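Local coordinates for octaprenyl Pyrophosphate Synthase (Helicobacter pylori, PDB 3TC1), which probably catalyses the stepwise condensation of isopentenyl diphosphate units onto an allylic diphosphate primer, building the C40 chain of octaprenyl diphosphate, at residues K12-S15 / W16-I20; L62-I65 / V66-Q70. All blocks are in the same frame, centred on the assembly; numbering follows the deposited sequence.

Contact 1: K12-S15 / W16-I20; sequences KIAS and WIKEI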
ATOM      1  N   LYS B  12      10.730   8.276  16.410  1.00 17.76           N
ATOM      2  CA  LYS B  12      10.676   6.844  16.109  1.00 19.21           C
ATOM      3  C   LYS B  12      10.394   6.649  14.622  1.00 18.78           C
ATOM      4  O   LYS B  12      10.973   5.770  13.976  1.00 18.36           O
ATOM      5  CB  LYS B  12       9.585   6.147  16.929  1.00 23.41           C
ATOM      6  CG  LYS B  12      10.003   5.786  18.345  1.00 29.46           C
ATOM      7  CD  LYS B  12       8.915   4.990  19.062  1.00 32.22           C
ATOM      8  CE  LYS B  12       9.415   4.439  20.394  1.00 34.13           C
ATOM      9  NZ  LYS B  12      10.520   3.453  20.202  1.00 34.23           N
ATOM     10  N   ILE B  13       9.493   7.467  14.086  1.00 15.47           N
ATOM     11  CA  ILE B  13       9.155   7.407  12.669  1.00 16.89           C
ATOM     12  C   ILE B  13      10.421   7.658  11.850  1.00 16.98           C
ATOM     13  O   ILE B  13      10.702   6.945  10.885  1.00 15.86           O
ATOM     14  CB  ILE B  13       8.104   8.476  12.297  1.00 19.30           C
ATOM     15  CG1 ILE B  13       6.790   8.194  13.024  1.00 20.23           C
ATOM     16  CG2 ILE B  13       7.878   8.486  10.792  1.00 21.62           C
ATOM     17  CD1 ILE B  13       5.736   9.285  12.838  1.00 22.52           C
ATOM     18  N   ALA B  14      11.185   8.674  12.244  1.00 20.81           N
ATOM     19  CA  ALA B  14      12.422   9.018  11.549  1.00 21.92           C
ATOM     20  C   ALA B  14      13.433   7.876  11.635  1.00 22.45           C
ATOM     21  O   ALA B  14      14.148   7.595  10.676  1.00 23.24           O
ATOM     22  CB  ALA B  14      13.021  10.291  12.138  1.00 20.94           C
ATOM     23  N   SER B  15      13.499   7.227  12.791  1.00 21.70           N
ATOM     24  CA  SER B  15      14.418   6.115  12.974  1.00 22.30           C
ATOM     25  C   SER B  15      14.023   4.933  12.095  1.00 21.71           C
ATOM     26  O   SER B  15      14.878   4.288  11.488  1.00 23.09           O
ATOM     27  CB  SER B  15      14.439   5.680  14.440  1.00 32.10           C
ATOM     28  OG  SER B  15      14.936   6.718  15.264  1.00 39.60           O
ATOM     29  N   TRP B  16      12.725   4.648  12.031  1.00 18.14           N
ATOM     30  CA  TRP B  16      12.230   3.540  11.224  1.00 18.36           C
ATOM     31  C   TRP B  16      12.489   3.780   9.735  1.00 18.54           C
ATOM     32  O   TRP B  16      12.766   2.839   8.988  1.00 16.85           O
ATOM     33  CB  TRP B  16      10.733   3.322  11.490  1.00 19.95           C
ATOM     34  CG  TRP B  16      10.442   2.679  12.831  1.00 16.50           C
ATOM     35  CD1 TRP B  16      11.344   2.396  13.820  1.00 19.66           C
ATOM     36  CD2 TRP B  16       9.169   2.228  13.311  1.00 17.20           C
ATOM     37  NE1 TRP B  16      10.711   1.794  14.886  1.00 19.13           N
ATOM     38  CE2 TRP B  16       9.377   1.679  14.600  1.00 19.20           C
ATOM     39  CE3 TRP B  16       7.874   2.230  12.779  1.00 16.51           C
ATOM     40  CZ2 TRP B  16       8.335   1.140  15.365  1.00 18.52           C
ATOM     41  CZ3 TRP B  16       6.834   1.688  13.544  1.00 16.10           C
ATOM     42  CH2 TRP B  16       7.076   1.153  14.821  1.00 16.75           C
ATOM     43  N   ILE B  17      12.400   5.034   9.299  1.00 21.16           N
ATOM     44  CA  ILE B  17      12.666   5.354   7.897  1.00 20.74           C
ATOM     45  C   ILE B  17      14.152   5.134   7.624  1.00 19.74           C
ATOM     46  O   ILE B  17      14.524   4.598   6.584  1.00 21.02           O
ATOM     47  CB  ILE B  17      12.289   6.821   7.554  1.00 20.79           C
ATOM     48  CG1 ILE B  17      10.771   6.973   7.536  1.00 19.84           C
ATOM     49  CG2 ILE B  17      12.863   7.217   6.187  1.00 21.49           C
ATOM     50  CD1 ILE B  17      10.080   6.107   6.504  1.00 19.91           C
ATOM     51  N   LYS B  18      15.002   5.543   8.560  1.00 19.71           N
ATOM     52  CA  LYS B  18      16.441   5.357   8.393  1.00 21.76           C
ATOM     53  C   LYS B  18      16.809   3.872   8.383  1.00 20.64           C
ATOM     54  O   LYS B  18      17.801   3.480   7.771  1.00 21.80           O
ATOM     55  CB  LYS B  18      17.218   6.067   9.506  1.00 30.26           C
ATOM     56  CG  LYS B  18      17.309   7.579   9.350  1.00 34.47           C
ATOM     57  CD  LYS B  18      18.166   8.182  10.454  1.00 38.64           C
ATOM     58  CE  LYS B  18      18.377   9.680  10.264  1.00 41.22           C
ATOM     59  NZ  LYS B  18      17.108  10.455  10.326  1.00 43.56           N
ATOM     60  N   GLU B  19      16.017   3.052   9.066  1.00 18.65           N
ATOM     61  CA  GLU B  19      16.274   1.615   9.109  1.00 18.22           C
ATOM     62  C   GLU B  19      16.054   0.964   7.745  1.00 19.29           C
ATOM     63  O   GLU B  19      16.526  -0.146   7.498  1.00 19.21           O
ATOM     64  CB  GLU B  19      15.385   0.940  10.160  1.00 19.94           C
ATOM     65  CG  GLU B  19      15.684   1.404  11.583  1.00 19.82           C
ATOM     66  CD  GLU B  19      14.845   0.705  12.650  1.00 20.71           C
ATOM     67  OE1 GLU B  19      13.824   0.065  12.316  1.00 18.58           O
ATOM     68  OE2 GLU B  19      15.210   0.813  13.838  1.00 24.36           O
ATOM     69  N   ILE B  20      15.342   1.653   6.859  1.00 18.38           N
ATOM     70  CA  ILE B  20      15.089   1.124   5.524  1.00 19.93           C
ATOM     71  C   ILE B  20      16.375   1.252   4.704  1.00 19.91           C
ATOM     72  O   ILE B  20      16.554   0.577   3.689  1.00 20.90           O
ATOM     73  CB  ILE B  20      13.931   1.881   4.841  1.00 21.27           C
ATOM     74  CG1 ILE B  20      12.675   1.762   5.709  1.00 21.92           C
ATOM     75  CG2 ILE B  20      13.655   1.298   3.461  1.00 23.60           C
ATOM     76  CD1 ILE B  20      11.466   2.483   5.164  1.00 20.28           C
TER
HETATM   77  O   HOH W   1      14.511   9.743   9.020  1.00 25.82           O

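Contact 2: L62-I65 / V66-Q70; sequences LCTI and VEMIQ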
ATOM      1  N   LEU B  62       3.358   1.471  19.090  1.00 14.12           N
ATOM      2  CA  LEU B  62       2.016   1.314  18.546  1.00 14.43           C
ATOM      3  C   LEU B  62       1.536   2.614  17.911  1.00 16.21           C
ATOM      4  O   LEU B  62       0.911   2.604  16.842  1.00 15.81           O
ATOM      5  CB  LEU B  62       1.035   0.885  19.642  1.00 13.61           C
ATOM      6  CG  LEU B  62      -0.393   0.594  19.161  1.00 15.36           C
ATOM      7  CD1 LEU B  62      -0.365  -0.529  18.141  1.00 17.41           C
ATOM      8  CD2 LEU B  62      -1.276   0.191  20.342  1.00 16.38           C
ATOM      9  N   CYS B  63       1.811   3.731  18.582  1.00 18.10           N
ATOM     10  CA  CYS B  63       1.419   5.043  18.072  1.00 17.01           C
ATOM     11  C   CYS B  63       2.174   5.327  16.775  1.00 17.13           C
ATOM     12  O   CYS B  63       1.637   5.927  15.847  1.00 15.53           O
ATOM     13  CB  CYS B  63       1.738   6.136  19.095  1.00 18.05           C
ATOM     14  SG  CYS B  63       0.689   6.131  20.572  1.00 20.62           S
ATOM     15  N   THR B  64       3.425   4.890  16.718  1.00 15.41           N
ATOM     16  CA  THR B  64       4.240   5.101  15.533  1.00 15.78           C
ATOM     17  C   THR B  64       3.633   4.343  14.355  1.00 15.21           C
ATOM     18  O   THR B  64       3.530   4.878  13.251  1.00 15.80           O
ATOM     19  CB  THR B  64       5.689   4.641  15.781  1.00 17.66           C
ATOM     20  OG1 THR B  64       6.226   5.367  16.893  1.00 18.89           O
ATOM     21  CG2 THR B  64       6.555   4.905  14.554  1.00 18.65           C
ATOM     22  N   ILE B  65       3.228   3.100  14.600  1.00 15.81           N
ATOM     23  CA  ILE B  65       2.599   2.262  13.584  1.00 15.04           C
ATOM     24  C   ILE B  65       1.329   2.944  13.071  1.00 16.39           C
ATOM     25  O   ILE B  65       1.100   3.030  11.864  1.00 15.57           O
ATOM     26  CB  ILE B  65       2.227   0.873  14.174  1.00 12.05           C
ATOM     27  CG1 ILE B  65       3.499   0.058  14.422  1.00 10.93           C
ATOM     28  CG2 ILE B  65       1.270   0.130  13.242  1.00 11.61           C
ATOM     29  CD1 ILE B  65       3.261  -1.208  15.241  1.00 13.08           C
ATOM     30  N   VAL B  66       0.506   3.432  13.993  1.00 10.43           N
ATOM     31  CA  VAL B  66      -0.730   4.103  13.609  1.00 10.69           C
ATOM     32  C   VAL B  66      -0.494   5.378  12.787  1.00 10.95           C
ATOM     33  O   VAL B  66      -1.195   5.624  11.805  1.00 10.31           O
ATOM     34  CB  VAL B  66      -1.584   4.435  14.853  1.00 15.48           C
ATOM     35  CG1 VAL B  66      -2.708   5.403  14.488  1.00 14.46           C
ATOM     36  CG2 VAL B  66      -2.182   3.143  15.423  1.00 15.58           C
ATOM     37  N   GLU B  67       0.483   6.187  13.178  1.00 13.23           N
ATOM     38  CA  GLU B  67       0.761   7.418  12.438  1.00 15.06           C
ATOM     39  C   GLU B  67       1.332   7.118  11.044  1.00 16.32           C
ATOM     40  O   GLU B  67       1.067   7.846  10.086  1.00 15.64           O
ATOM     41  CB  GLU B  67       1.740   8.309  13.214  1.00 15.76           C
ATOM     42  CG  GLU B  67       1.219   8.839  14.564  1.00 18.83           C
ATOM     43  CD  GLU B  67      -0.068   9.663  14.450  1.00 21.46           C
ATOM     44  OE1 GLU B  67      -0.461  10.040  13.327  1.00 22.04           O
ATOM     45  OE2 GLU B  67      -0.687   9.945  15.501  1.00 23.24           O
ATOM     46  N   MET B  68       2.116   6.048  10.928  1.00 14.84           N
ATOM     47  CA  MET B  68       2.689   5.699   9.631  1.00 17.65           C
ATOM     48  C   MET B  68       1.613   5.193   8.684  1.00 16.82           C
ATOM     49  O   MET B  68       1.660   5.454   7.481  1.00 18.33           O
ATOM     50  CB  MET B  68       3.813   4.675   9.800  1.00 18.45           C
ATOM     51  CG  MET B  68       5.056   5.318  10.384  1.00 21.11           C
ATOM     52  SD  MET B  68       6.479   4.250  10.486  1.00 23.38           S
ATOM     53  CE  MET B  68       6.936   4.117   8.764  1.00 23.58           C
ATOM     54  N   ILE B  69       0.635   4.481   9.235  1.00 15.48           N
ATOM     55  CA  ILE B  69      -0.483   3.980   8.446  1.00 16.00           C
ATOM     56  C   ILE B  69      -1.278   5.189   7.954  1.00 16.54           C
ATOM     57  O   ILE B  69      -1.656   5.269   6.782  1.00 16.68           O
ATOM     58  CB  ILE B  69      -1.404   3.077   9.305  1.00 17.43           C
ATOM     59  CG1 ILE B  69      -0.725   1.724   9.536  1.00 16.83           C
ATOM     60  CG2 ILE B  69      -2.758   2.897   8.630  1.00 15.15           C
ATOM     61  CD1 ILE B  69      -1.417   0.868  10.576  1.00 18.24           C
ATOM     62  N   GLN B  70      -1.537   6.124   8.861  1.00 15.21           N
ATOM     63  CA  GLN B  70      -2.278   7.331   8.512  1.00 15.95           C
ATOM     64  C   GLN B  70      -1.544   8.077   7.391  1.00 14.56           C
ATOM     65  O   GLN B  70      -2.160   8.512   6.422  1.00 14.92           O
ATOM     66  CB  GLN B  70      -2.422   8.243   9.743  1.00 21.16           C
ATOM     67  CG  GLN B  70      -3.106   9.584   9.466  1.00 21.47           C
ATOM     68  CD  GLN B  70      -4.531   9.428   8.965  1.00 23.05           C
ATOM     69  OE1 GLN B  70      -5.100   8.340   9.010  1.00 20.69           O
ATOM     70  NE2 GLN B  70      -5.121  10.526   8.491  1.00 24.99           N
TER

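Contact 1: K12-S15 / W16-I20
The Trp16 indole has Lys12 O over one face, 3.3 Å from its CG. With CG beside the backbone N and anti to the carbonyl carbon (chi1 -74°), the indole is carried back over the preceding turn, onto that oxygen. Most of the other side-chain touches are likewise carbon atoms against backbone carbonyl oxygens: Ile17 CG1 settles 3.3 Å from Ile13 O, and Glu19 CG lies against Ser15 O.

Four successive i to i+4 hydrogen bonds tie 12-15 to 16-20. Trp16 N donates to Lys12 O at 2.8 Å, and Ile17 N reaches Ile13 O and Lys18 N reaches Ala14 O in the same manner. The fourth bond, from Glu19 N to Ser15 O, is about as short at 2.9 Å but more bent, with 136° at the hydrogen.

Ala14 O is gripped twice. Besides the amide of Lys18 it takes a bond of 2.7 Å from a water, and that same water accepts from Lys18 NZ at 3.0 Å. The lysine runs extended through CD and CE, then bends at its last torsion (chi4 63°), which brings the ammonium back over the preceding turn to close this water bridge.

The polar ends have partners outside 12-20: Lys12 NZ makes a salt bridge with Asp57 and a hydrogen bond to Asn61, Ser15 OG bonds back to Asn11 O one turn earlier, and Glu19 OE1 forms a salt bridge with Lys111, which also makes a cation-pi contact with Trp16. At the far end, Ile20 O accepts a bond from Arg136 of the second subunit. The arrangement is that of the last turns of an amphipathic alpha-helix, here the N-terminal helix 3-18 of an all-helical prenyl synthase, with Trp16 and Ile17 buried and Lys18 exposed.

Contact 2: L62-I65 / V66-Q70
Leu62 O receives the N-H of Val66 N at 3.0 Å, opening a regular run of alpha-helical i to i+4 bonds inside the long helix 53-80 of the all-alpha prenyl synthase fold. Val66 also lays CG2 against that carbonyl oxygen, while the Leu62 side chain heads off to Ile123 and Leu127 of helix 121-144.

Next comes Cys63, whose O binds Glu67 N at 2.9 Å. Glu67 CG rests 3.2 Å from the same oxygen, and the chain then folds at chi2 (-58°) instead of running straight out; its OE2 is hydrogen-bonded to Ser40 on helix 38-44, which gives this buried carboxylate a polar partner.

Thr64 O takes the amide of Met68. The threonine hydroxyl bonds back to Leu60 O one turn earlier, and with OG1 so placed CG2 is left anti to the backbone N. The Thr64 and Met68 side chains lie alongside each other, pointing the same way, with CG2 of Thr64 4.1 Å from SD of Met68; both pack on Trp16.

Ile65 closes the series, its O accepting from Ile69 N. These two isoleucines also run side by side, and Ile69 continues to Phe166 and Val131. Ile69 CG1 sits 3.2 Å from Ile65 O, and beyond it the CD1 methyl meets Ile65 CG2 at 3.9 Å.

Overall arrangement
Contact 1 comes first along the chain, at the C-terminal part of helix 3-18; contact 2 follows in the middle of helix 53-80. Their centres are about 12 Å apart, and the two helices pack directly against each other. Trp16 is the main bridge, its CE3 lying 3.4 Å from Met68 SD and its CZ3 equally near Thr64 CG2, while Ile13 adds a touch on Thr64. Contact 1 lies farther out, about 23 Å from the chain centre against about 13 Å for contact 2, whose touching residues are all buried. The N-terminal helix thus covers one side of the long inner helix, and Ile20, near its C-terminal end, reaches the second subunit.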